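Local coordinates for protein citrate lyase (Yersinia pestis, PDB 3QLL) that probably acts as a magnesium-dependent lyase and is a putative citrate lyase beta subunit, at residues W48-A53 with A105-G110; Q85-A90 with T113-E118; A142-L147 with T158-I163; S251-I256 with S262-L267. All coordinates share one frame; numbering follows the deposited sequence.

Contact 1: W48-A53 with A105-G110; sequences WLFTPA and ALRING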
# COMPACT_ATOMS: atom_id res chain seq x y z
N TRP A 48 -8.34 23.63 -8.02
CA TRP A 48 -8.67 24.28 -6.76
C TRP A 48 -7.54 25.21 -6.34
O TRP A 48 -6.44 24.76 -6.05
CB TRP A 48 -8.91 23.23 -5.66
CG TRP A 48 -10.12 22.39 -5.92
CD1 TRP A 48 -10.33 21.56 -6.98
CD2 TRP A 48 -11.26 22.27 -5.08
NE1 TRP A 48 -11.54 20.94 -6.87
CE2 TRP A 48 -12.13 21.34 -5.70
CE3 TRP A 48 -11.64 22.82 -3.85
CZ2 TRP A 48 -13.37 20.97 -5.15
CZ3 TRP A 48 -12.87 22.47 -3.30
CH2 TRP A 48 -13.72 21.55 -3.95
N LEU A 49 -7.83 26.50 -6.28
CA LEU A 49 -6.78 27.50 -6.01
C LEU A 49 -6.87 28.02 -4.60
O LEU A 49 -7.88 28.65 -4.23
CB LEU A 49 -6.86 28.65 -6.99
CG LEU A 49 -5.81 29.75 -6.85
CD1 LEU A 49 -4.32 29.32 -7.03
CD2 LEU A 49 -6.21 30.82 -7.84
N PHE A 50 -5.79 27.83 -3.84
CA PHE A 50 -5.67 28.39 -2.50
C PHE A 50 -5.26 29.85 -2.62
O PHE A 50 -4.25 30.15 -3.23
CB PHE A 50 -4.61 27.64 -1.66
CG PHE A 50 -5.04 26.29 -1.18
CD1 PHE A 50 -5.90 26.17 -0.09
CD2 PHE A 50 -4.55 25.13 -1.78
CE1 PHE A 50 -6.28 24.92 0.36
CE2 PHE A 50 -4.92 23.87 -1.32
CZ PHE A 50 -5.79 23.77 -0.25
N THR A 51 -6.05 30.75 -2.05
CA THR A 51 -5.58 32.11 -1.86
C THR A 51 -5.85 32.58 -0.42
O THR A 51 -6.96 32.44 0.10
CB THR A 51 -6.26 33.10 -2.87
OG1 THR A 51 -7.69 32.93 -2.84
CG2 THR A 51 -5.78 32.81 -4.27
N PRO A 52 -4.82 33.15 0.21
CA PRO A 52 -4.88 33.63 1.59
C PRO A 52 -5.92 34.72 1.69
O PRO A 52 -6.10 35.47 0.73
CB PRO A 52 -3.48 34.18 1.85
CG PRO A 52 -2.91 34.43 0.49
CD PRO A 52 -3.49 33.37 -0.39
N ALA A 53 -6.60 34.81 2.82
CA ALA A 53 -7.65 35.80 2.95
C ALA A 53 -7.02 37.16 2.78
O ALA A 53 -7.59 38.02 2.12
CB ALA A 53 -8.37 35.68 4.28
N ALA A 105 -14.77 28.07 -1.91
CA ALA A 105 -14.38 27.16 -0.82
C ALA A 105 -13.75 27.96 0.30
O ALA A 105 -13.18 29.03 0.07
CB ALA A 105 -13.42 26.07 -1.33
N LEU A 106 -13.89 27.47 1.53
CA LEU A 106 -13.18 28.10 2.64
C LEU A 106 -12.42 27.06 3.46
O LEU A 106 -13.01 26.22 4.09
CB LEU A 106 -14.18 28.84 3.55
CG LEU A 106 -13.63 29.48 4.82
CD1 LEU A 106 -12.70 30.70 4.58
CD2 LEU A 106 -14.78 29.88 5.74
N ARG A 107 -11.10 27.16 3.49
CA ARG A 107 -10.34 26.36 4.41
C ARG A 107 -10.14 27.07 5.73
O ARG A 107 -9.39 28.07 5.84
CB ARG A 107 -8.99 25.97 3.83
CG ARG A 107 -8.17 25.21 4.85
CD ARG A 107 -6.98 24.54 4.22
NE ARG A 107 -5.88 25.49 4.01
CZ ARG A 107 -4.67 25.13 3.59
NH1 ARG A 107 -4.41 23.87 3.26
NH2 ARG A 107 -3.74 26.05 3.42
N ILE A 108 -10.80 26.55 6.76
CA ILE A 108 -10.63 27.08 8.11
C ILE A 108 -9.42 26.45 8.73
O ILE A 108 -8.83 25.52 8.18
CB ILE A 108 -11.85 26.80 8.98
CG1 ILE A 108 -12.07 25.29 9.10
CG2 ILE A 108 -13.08 27.44 8.37
CD1 ILE A 108 -13.23 24.92 9.97
N ASN A 109 -9.05 26.95 9.88
CA ASN A 109 -7.98 26.33 10.64
C ASN A 109 -8.43 25.01 11.31
O ASN A 109 -9.63 24.69 11.37
CB ASN A 109 -7.45 27.30 11.68
CG ASN A 109 -6.78 28.52 11.03
OD1 ASN A 109 -5.57 28.50 10.79
ND2 ASN A 109 -7.56 29.59 10.76
N GLY A 110 -7.46 24.21 11.73
CA GLY A 110 -7.80 22.92 12.31
C GLY A 110 -8.74 23.00 13.52
O GLY A 110 -8.72 23.97 14.29
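Inside the parallel eight-stranded barrel of this TIM-barrel-type protein, Phe50 of the first strand meets Arg107 of the third across the second, strand 69-73, which lies between them. The backbones stay well apart, and side chains pointing into the barrel span the gap. CE1 of Phe50 stands over one face of the Arg107 guanidinium, 3.5 Å above its plane and displaced toward the rim. Ring and guanidinium planes are inclined by 34°, so the two groups lean on each other without a flat stack. Arg107 reaches this place because its chain runs out with CG anti to the backbone N (chi1 176°) and then bends at chi3, 80°, which brings the guanidinium up to CE1 of Phe50. Its NE is held in a salt bridge with Asp73, at the end of the intervening strand, which would limit the rotation of the head group. Arg107 is a predicted substrate-binding residue near Glu165 and Asp192, the predicted magnesium ligands, and the contact therefore probably forms part of the active-site wall. Two residues earlier in each strand, Trp48 and Ala105 add a smaller apolar touch, CZ3 of Trp48 lying 4.1 Å from CB of Ala105.

Contact 2: Q85-A90 with T113-E118; sequences QARQKA and TRAGIE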
# COMPACT_ATOMS: atom_id res chain seq x y z
N GLN A 85 -7.86 39.12 11.65
CA GLN A 85 -7.94 39.93 10.45
C GLN A 85 -8.51 39.08 9.28
O GLN A 85 -9.61 39.33 8.80
CB GLN A 85 -6.55 40.46 10.09
CG GLN A 85 -6.54 41.44 8.93
CD GLN A 85 -6.98 42.83 9.39
OE1 GLN A 85 -6.30 43.49 10.17
NE2 GLN A 85 -8.15 43.26 8.92
N ALA A 86 -7.80 38.00 8.92
CA ALA A 86 -8.14 37.12 7.75
C ALA A 86 -9.54 36.54 7.87
O ALA A 86 -10.27 36.39 6.89
CB ALA A 86 -7.12 36.00 7.64
N ARG A 87 -9.89 36.18 9.09
CA ARG A 87 -11.19 35.65 9.43
C ARG A 87 -12.34 36.53 8.94
O ARG A 87 -13.16 36.10 8.13
CB ARG A 87 -11.29 35.46 10.94
CG ARG A 87 -12.51 34.75 11.46
CD ARG A 87 -12.32 34.46 12.96
NE ARG A 87 -11.23 33.51 13.15
CZ ARG A 87 -10.22 33.66 13.99
NH1 ARG A 87 -10.13 34.73 14.77
NH2 ARG A 87 -9.29 32.71 14.07
N GLN A 88 -12.40 37.77 9.44
CA GLN A 88 -13.55 38.63 9.16
C GLN A 88 -13.75 39.18 7.72
O GLN A 88 -14.87 39.36 7.27
CB GLN A 88 -13.54 39.79 10.14
CG GLN A 88 -13.81 39.31 11.54
CD GLN A 88 -13.31 40.28 12.60
OE1 GLN A 88 -12.23 40.87 12.48
NE2 GLN A 88 -14.07 40.39 13.69
N LYS A 89 -12.68 39.40 7.00
CA LYS A 89 -12.80 39.60 5.56
C LYS A 89 -13.56 38.50 4.83
O LYS A 89 -14.45 38.76 4.00
CB LYS A 89 -11.44 39.75 4.95
CG LYS A 89 -10.81 41.01 5.42
CD LYS A 89 -9.45 41.17 4.85
CE LYS A 89 -8.88 42.47 5.34
NZ LYS A 89 -7.48 42.75 4.85
N ALA A 90 -13.12 37.27 5.08
CA ALA A 90 -13.73 36.14 4.42
C ALA A 90 -15.21 36.08 4.77
O ALA A 90 -16.05 35.81 3.91
CB ALA A 90 -12.99 34.83 4.75
N THR A 113 -7.26 23.59 16.74
CA THR A 113 -6.64 24.91 17.03
C THR A 113 -7.67 25.95 17.55
O THR A 113 -8.84 25.99 17.11
CB THR A 113 -5.88 25.50 15.77
OG1 THR A 113 -6.81 25.85 14.73
CG2 THR A 113 -4.94 24.45 15.18
N ARG A 114 -7.20 26.83 18.44
CA ARG A 114 -8.00 27.96 18.89
C ARG A 114 -8.49 28.78 17.69
O ARG A 114 -9.62 29.26 17.69
CB ARG A 114 -7.21 28.83 19.86
CG ARG A 114 -7.95 30.11 20.25
CD ARG A 114 -7.39 30.75 21.51
NE ARG A 114 -8.23 31.87 21.94
CZ ARG A 114 -7.84 32.79 22.81
NH1 ARG A 114 -6.62 32.73 23.34
NH2 ARG A 114 -8.65 33.79 23.15
N ALA A 115 -7.62 28.97 16.70
CA ALA A 115 -8.04 29.61 15.47
C ALA A 115 -9.28 28.96 14.83
O ALA A 115 -10.25 29.66 14.52
CB ALA A 115 -6.88 29.65 14.48
N GLY A 116 -9.29 27.63 14.73
CA GLY A 116 -10.38 26.90 14.10
C GLY A 116 -11.70 26.98 14.84
O GLY A 116 -12.76 27.07 14.21
N ILE A 117 -11.66 26.94 16.16
CA ILE A 117 -12.86 27.19 16.97
C ILE A 117 -13.45 28.57 16.69
O ILE A 117 -14.64 28.71 16.38
CB ILE A 117 -12.55 27.07 18.46
CG1 ILE A 117 -12.05 25.63 18.75
CG2 ILE A 117 -13.76 27.45 19.33
CD1 ILE A 117 -13.12 24.52 18.75
N GLU A 118 -12.61 29.59 16.76
CA GLU A 118 -13.01 30.97 16.44
C GLU A 118 -13.59 31.11 15.03
O GLU A 118 -14.63 31.75 14.85
CB GLU A 118 -11.84 31.91 16.61
CG GLU A 118 -11.35 31.98 18.05
CD GLU A 118 -10.03 32.73 18.15
OE1 GLU A 118 -9.31 32.84 17.12
OE2 GLU A 118 -9.69 33.21 19.26
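Glu118 meets Arg87 in an unusual way, approaching over the flat of the guanidinium with both its aliphatic stem and its carboxylate. CB of Glu118 stands 3.5 Å above the plane, over the centre of the group, and OE1 comes in obliquely from the same side, also above the plane. There OE1 forms a salt bridge with Arg87, 3.1 Å from NH2, and lies equally close to NH1. Guanidinium and carboxylate planes are 72° apart, far from the coplanar two-pronged pairing that these groups can adopt. Arg87 gets there by extending from its helix with CG anti to the backbone N (chi1 -172°) and bending at chi3. At the edge of the guanidinium, in its plane, CB of Ala115 approaches NH2 to 3.9 Å.

The charge is shared widely. NE of Arg87 pairs with Asp119 and NH1 with Glu84, while the other oxygen of Glu118, OE2, takes a weak bond from NE of Arg114 at 3.3 Å. Such a concentration of acids around one buried arginine would be expected to favour its charged form. Thr113 N-caps the helix that carries Ala115 and Glu118, its OG1 accepting from Gly116 N at 3.1 Å. The contact thus joins two neighbouring helices of the barrel's outer layer, 83-91 and 114-125, which come respectively just before and just after strand 104-107 in the chain.

Contact 3: A142-L147 with T158-I163; sequences AHLQIL and TRLIGI
The helical layer wrapped round a beta barrel is seated here by Leu160, a side chain of strand 159-164 that points outward into helix 141-150. Its CD1 does most of the touching. This methyl lies 3.4 Å from the backbone O of Leu144. It is 4.3 Å from CD2 of the same leucine. CB of Leu147 stands 4.1 Å from it, so Leu160 CD1 fits against one turn of the helix and meets main chain as well as side chains. CB of Leu160 already points to the helix, and chi1 (-53°) sets CG beside the backbone N, with CD1 ending at the turn 144-147.

Helix and strand form the second half of the beta-alpha-beta crossover that runs from strand 132-135 through helix 141-150 to strand 159-164 in this TIM-barrel-type fold. Their directions are accordingly close to antiparallel, at 154°, and the short axes approach to 9.7 Å.

Two residues further along the strand, Gly162 presents only backbone on this outer side. CD2 of Leu144 lies 4.4 Å from CA of Gly162, on the side where a side chain would stand. Leu144 also touches Leu183 of the next strand, whereas Leu147 rests on Leu133 and Leu135 of the preceding one, which spreads the helix over three adjacent strands. Ile161, between Leu160 and Gly162, turns its side chain the other way, into the barrel, where it packs on Ala184 and Ile187.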
# COMPACT_ATOMS: atom_id res chain seq x y z
N ALA A 142 -15.18 11.29 12.67
CA ALA A 142 -15.80 12.21 13.61
C ALA A 142 -15.42 13.66 13.26
O ALA A 142 -16.22 14.56 13.45
CB ALA A 142 -15.42 11.87 15.07
N HIS A 143 -14.22 13.86 12.70
CA HIS A 143 -13.85 15.25 12.29
C HIS A 143 -14.88 15.84 11.37
O HIS A 143 -15.35 16.96 11.56
CB HIS A 143 -12.54 15.26 11.53
CG HIS A 143 -11.33 15.33 12.40
ND1 HIS A 143 -10.91 14.27 13.17
CD2 HIS A 143 -10.44 16.32 12.61
CE1 HIS A 143 -9.81 14.61 13.81
NE2 HIS A 143 -9.51 15.85 13.49
N LEU A 144 -15.25 15.03 10.38
CA LEU A 144 -16.21 15.45 9.37
C LEU A 144 -17.63 15.47 9.95
O LEU A 144 -18.44 16.32 9.60
CB LEU A 144 -16.12 14.55 8.14
CG LEU A 144 -14.78 14.62 7.42
CD1 LEU A 144 -14.85 13.76 6.18
CD2 LEU A 144 -14.49 16.10 7.07
N GLN A 145 -17.95 14.52 10.82
CA GLN A 145 -19.32 14.48 11.34
C GLN A 145 -19.66 15.64 12.26
O GLN A 145 -20.76 16.17 12.21
CB GLN A 145 -19.59 13.14 12.05
CG GLN A 145 -19.53 12.04 11.04
CD GLN A 145 -19.26 10.64 11.62
OE1 GLN A 145 -18.88 10.47 12.78
NE2 GLN A 145 -19.41 9.63 10.77
N ILE A 146 -18.66 16.06 13.02
CA ILE A 146 -18.75 17.24 13.86
C ILE A 146 -19.06 18.49 13.06
O ILE A 146 -19.96 19.24 13.41
CB ILE A 146 -17.46 17.44 14.65
CG1 ILE A 146 -17.27 16.32 15.67
CG2 ILE A 146 -17.49 18.78 15.36
CD1 ILE A 146 -15.96 16.39 16.43
N LEU A 147 -18.29 18.72 11.99
CA LEU A 147 -18.54 19.83 11.08
C LEU A 147 -19.92 19.77 10.45
O LEU A 147 -20.62 20.80 10.36
CB LEU A 147 -17.49 19.87 10.00
CG LEU A 147 -16.32 20.79 10.30
CD1 LEU A 147 -15.49 20.89 9.03
CD2 LEU A 147 -16.76 22.17 10.79
N THR A 158 -24.16 23.37 2.54
CA THR A 158 -22.71 23.46 2.51
C THR A 158 -22.07 22.07 2.53
O THR A 158 -22.33 21.26 3.43
CB THR A 158 -22.17 24.25 3.68
OG1 THR A 158 -22.55 25.63 3.56
CG2 THR A 158 -20.65 24.12 3.73
N ARG A 159 -21.19 21.81 1.58
CA ARG A 159 -20.55 20.52 1.48
C ARG A 159 -19.14 20.58 2.03
O ARG A 159 -18.56 21.68 2.14
CB ARG A 159 -20.58 20.01 0.04
CG ARG A 159 -21.98 19.66 -0.43
CD ARG A 159 -21.94 19.03 -1.81
NE ARG A 159 -21.38 17.68 -1.79
CZ ARG A 159 -22.09 16.58 -1.57
NH1 ARG A 159 -23.39 16.69 -1.30
NH2 ARG A 159 -21.50 15.38 -1.57
N LEU A 160 -18.60 19.41 2.40
CA LEU A 160 -17.31 19.33 3.05
C LEU A 160 -16.22 18.80 2.15
O LEU A 160 -16.47 18.00 1.26
CB LEU A 160 -17.38 18.46 4.32
CG LEU A 160 -18.46 18.83 5.31
CD1 LEU A 160 -18.39 17.93 6.55
CD2 LEU A 160 -18.28 20.30 5.67
N ILE A 161 -15.01 19.28 2.37
CA ILE A 161 -13.83 18.70 1.78
C ILE A 161 -12.82 18.44 2.90
O ILE A 161 -12.43 19.37 3.61
CB ILE A 161 -13.16 19.66 0.74
CG1 ILE A 161 -14.14 20.02 -0.38
CG2 ILE A 161 -11.91 19.02 0.16
CD1 ILE A 161 -14.53 18.88 -1.28
N GLY A 162 -12.36 17.19 3.03
CA GLY A 162 -11.36 16.87 4.05
C GLY A 162 -9.96 16.85 3.43
O GLY A 162 -9.81 16.57 2.24
N ILE A 163 -8.95 17.25 4.20
CA ILE A 163 -7.56 17.12 3.74
C ILE A 163 -6.89 15.97 4.48
O ILE A 163 -6.80 15.98 5.72
CB ILE A 163 -6.75 18.41 3.96
CG1 ILE A 163 -7.40 19.58 3.23
CG2 ILE A 163 -5.29 18.22 3.51
CD1 ILE A 163 -6.62 20.86 3.38

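Contact 4: S251-I256 with S262-L267; sequences SAKAAI and STINTL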
# COMPACT_ATOMS: atom_id res chain seq x y z
N SER A 251 -9.10 13.40 -9.92
CA SER A 251 -10.00 14.06 -10.86
C SER A 251 -9.63 15.52 -10.93
O SER A 251 -10.12 16.24 -11.81
CB SER A 251 -11.47 13.95 -10.38
OG SER A 251 -11.84 12.60 -10.17
N ALA A 252 -8.81 15.96 -9.98
CA ALA A 252 -8.48 17.37 -9.89
C ALA A 252 -7.19 17.54 -9.14
O ALA A 252 -6.74 16.63 -8.47
CB ALA A 252 -9.60 18.15 -9.23
N LYS A 253 -6.67 18.75 -9.17
CA LYS A 253 -5.43 19.06 -8.49
C LYS A 253 -5.45 20.50 -7.93
O LYS A 253 -5.91 21.43 -8.60
CB LYS A 253 -4.23 18.86 -9.44
CG LYS A 253 -2.86 19.13 -8.85
CD LYS A 253 -1.75 18.70 -9.84
CE LYS A 253 -0.35 18.92 -9.25
NZ LYS A 253 -0.05 18.02 -8.10
N ALA A 254 -4.96 20.65 -6.70
CA ALA A 254 -4.89 21.96 -6.06
C ALA A 254 -3.74 22.78 -6.61
O ALA A 254 -2.83 22.29 -7.30
CB ALA A 254 -4.76 21.82 -4.54
N ALA A 255 -3.72 24.05 -6.23
CA ALA A 255 -2.75 24.97 -6.79
C ALA A 255 -2.51 26.06 -5.76
O ALA A 255 -3.38 26.34 -4.96
CB ALA A 255 -3.24 25.55 -8.13
N ILE A 256 -1.35 26.69 -5.82
CA ILE A 256 -1.02 27.69 -4.83
C ILE A 256 -0.60 28.96 -5.55
O ILE A 256 -0.20 29.93 -4.91
CB ILE A 256 0.12 27.21 -3.87
CG1 ILE A 256 1.06 26.23 -4.57
CG2 ILE A 256 -0.47 26.54 -2.64
CD1 ILE A 256 2.07 26.87 -5.47
N SER A 262 -3.99 27.17 -15.67
CA SER A 262 -4.27 26.81 -17.05
C SER A 262 -3.68 25.43 -17.36
O SER A 262 -4.31 24.61 -18.02
CB SER A 262 -3.73 27.88 -18.03
OG SER A 262 -2.34 27.75 -18.30
N THR A 263 -2.47 25.17 -16.88
CA THR A 263 -1.85 23.85 -17.05
C THR A 263 -2.71 22.73 -16.46
O THR A 263 -2.96 21.71 -17.13
CB THR A 263 -0.46 23.82 -16.37
OG1 THR A 263 0.40 24.80 -16.99
CG2 THR A 263 0.17 22.47 -16.54
N ILE A 264 -3.21 22.93 -15.25
CA ILE A 264 -4.00 21.94 -14.56
C ILE A 264 -5.35 21.75 -15.28
O ILE A 264 -5.81 20.62 -15.49
CB ILE A 264 -4.24 22.32 -13.09
CG1 ILE A 264 -2.95 22.17 -12.28
CG2 ILE A 264 -5.37 21.49 -12.51
CD1 ILE A 264 -3.04 22.76 -10.85
N ASN A 265 -5.99 22.85 -15.65
CA ASN A 265 -7.24 22.79 -16.40
C ASN A 265 -7.16 22.00 -17.69
O ASN A 265 -7.95 21.09 -17.93
CB ASN A 265 -7.75 24.20 -16.70
CG ASN A 265 -8.38 24.83 -15.48
OD1 ASN A 265 -8.67 24.14 -14.51
ND2 ASN A 265 -8.63 26.13 -15.54
N THR A 266 -6.16 22.32 -18.48
CA THR A 266 -5.96 21.68 -19.76
C THR A 266 -5.75 20.19 -19.65
O THR A 266 -6.38 19.42 -20.39
CB THR A 266 -4.76 22.30 -20.51
OG1 THR A 266 -4.96 23.71 -20.63
CG2 THR A 266 -4.62 21.66 -21.87
N LEU A 267 -4.87 19.78 -18.73
CA LEU A 267 -4.48 18.37 -18.58
C LEU A 267 -5.61 17.48 -18.03
O LEU A 267 -5.63 16.27 -18.27
CB LEU A 267 -3.21 18.25 -17.70
CG LEU A 267 -1.91 18.77 -18.37
CD1 LEU A 267 -0.69 18.65 -17.46
CD2 LEU A 267 -1.64 18.06 -19.67
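Ile264 of helix 261-267 is packed against the outer side of strand 252-255, the last strand of the barrel, and the contact is chiefly apolar. A single methyl, CD1, gathers its apolar partners: CB of Ala255 at 3.9 Å and CG of Lys253 at 4.1 Å. With CG1 anti to the carbonyl carbon (chi1 -72°) and the chain extended beyond it, Ile264 sets that methyl between Lys253 and Ala255, two alternate residues of the strand. Backbone contacts add to this. The same CD1 lies 3.6 Å from O of Ala254, and the CG2 branch approaches O of Lys253 to 3.9 Å.

The polar groups find their partners within the helix, where Ser262 O accepts from both N and OG1 of Thr266, or beyond the contact. Lys253 passes Ile264 at about a right angle with its aliphatic portion, then carries NZ to Glu241 and Asp226 and to the carbonyl O of Ala227. Splitting the lysine in this way implies a division of labour: CG adds to the apolar seat of Ile264, while the ammonium, paired with Glu241 and Asp226, is probably kept charged.

How the contacts relate
From the N terminus, strand 47-52 enters first and is joined by contact 1 to strand 104-107, closing a loop of 51 residues. Helix 83-91 lies inside that loop while its partner, helix 114-125, follows it, so contact 2 crosses contact 1; the two touch where Ala53 meets Ala86 and Asn109 meets Ala115. Contact 3 comes next in series, a short local closure between consecutive helix and strand, and reaches contact 1 inside the barrel through Ile161 and Ile163. Contact 4 is the last and shortest closure. Its strand lies beside strand 47-52, with a probable hydrogen bond from Phe50 N to Ala255 O, joining the barrel's last strand to its first.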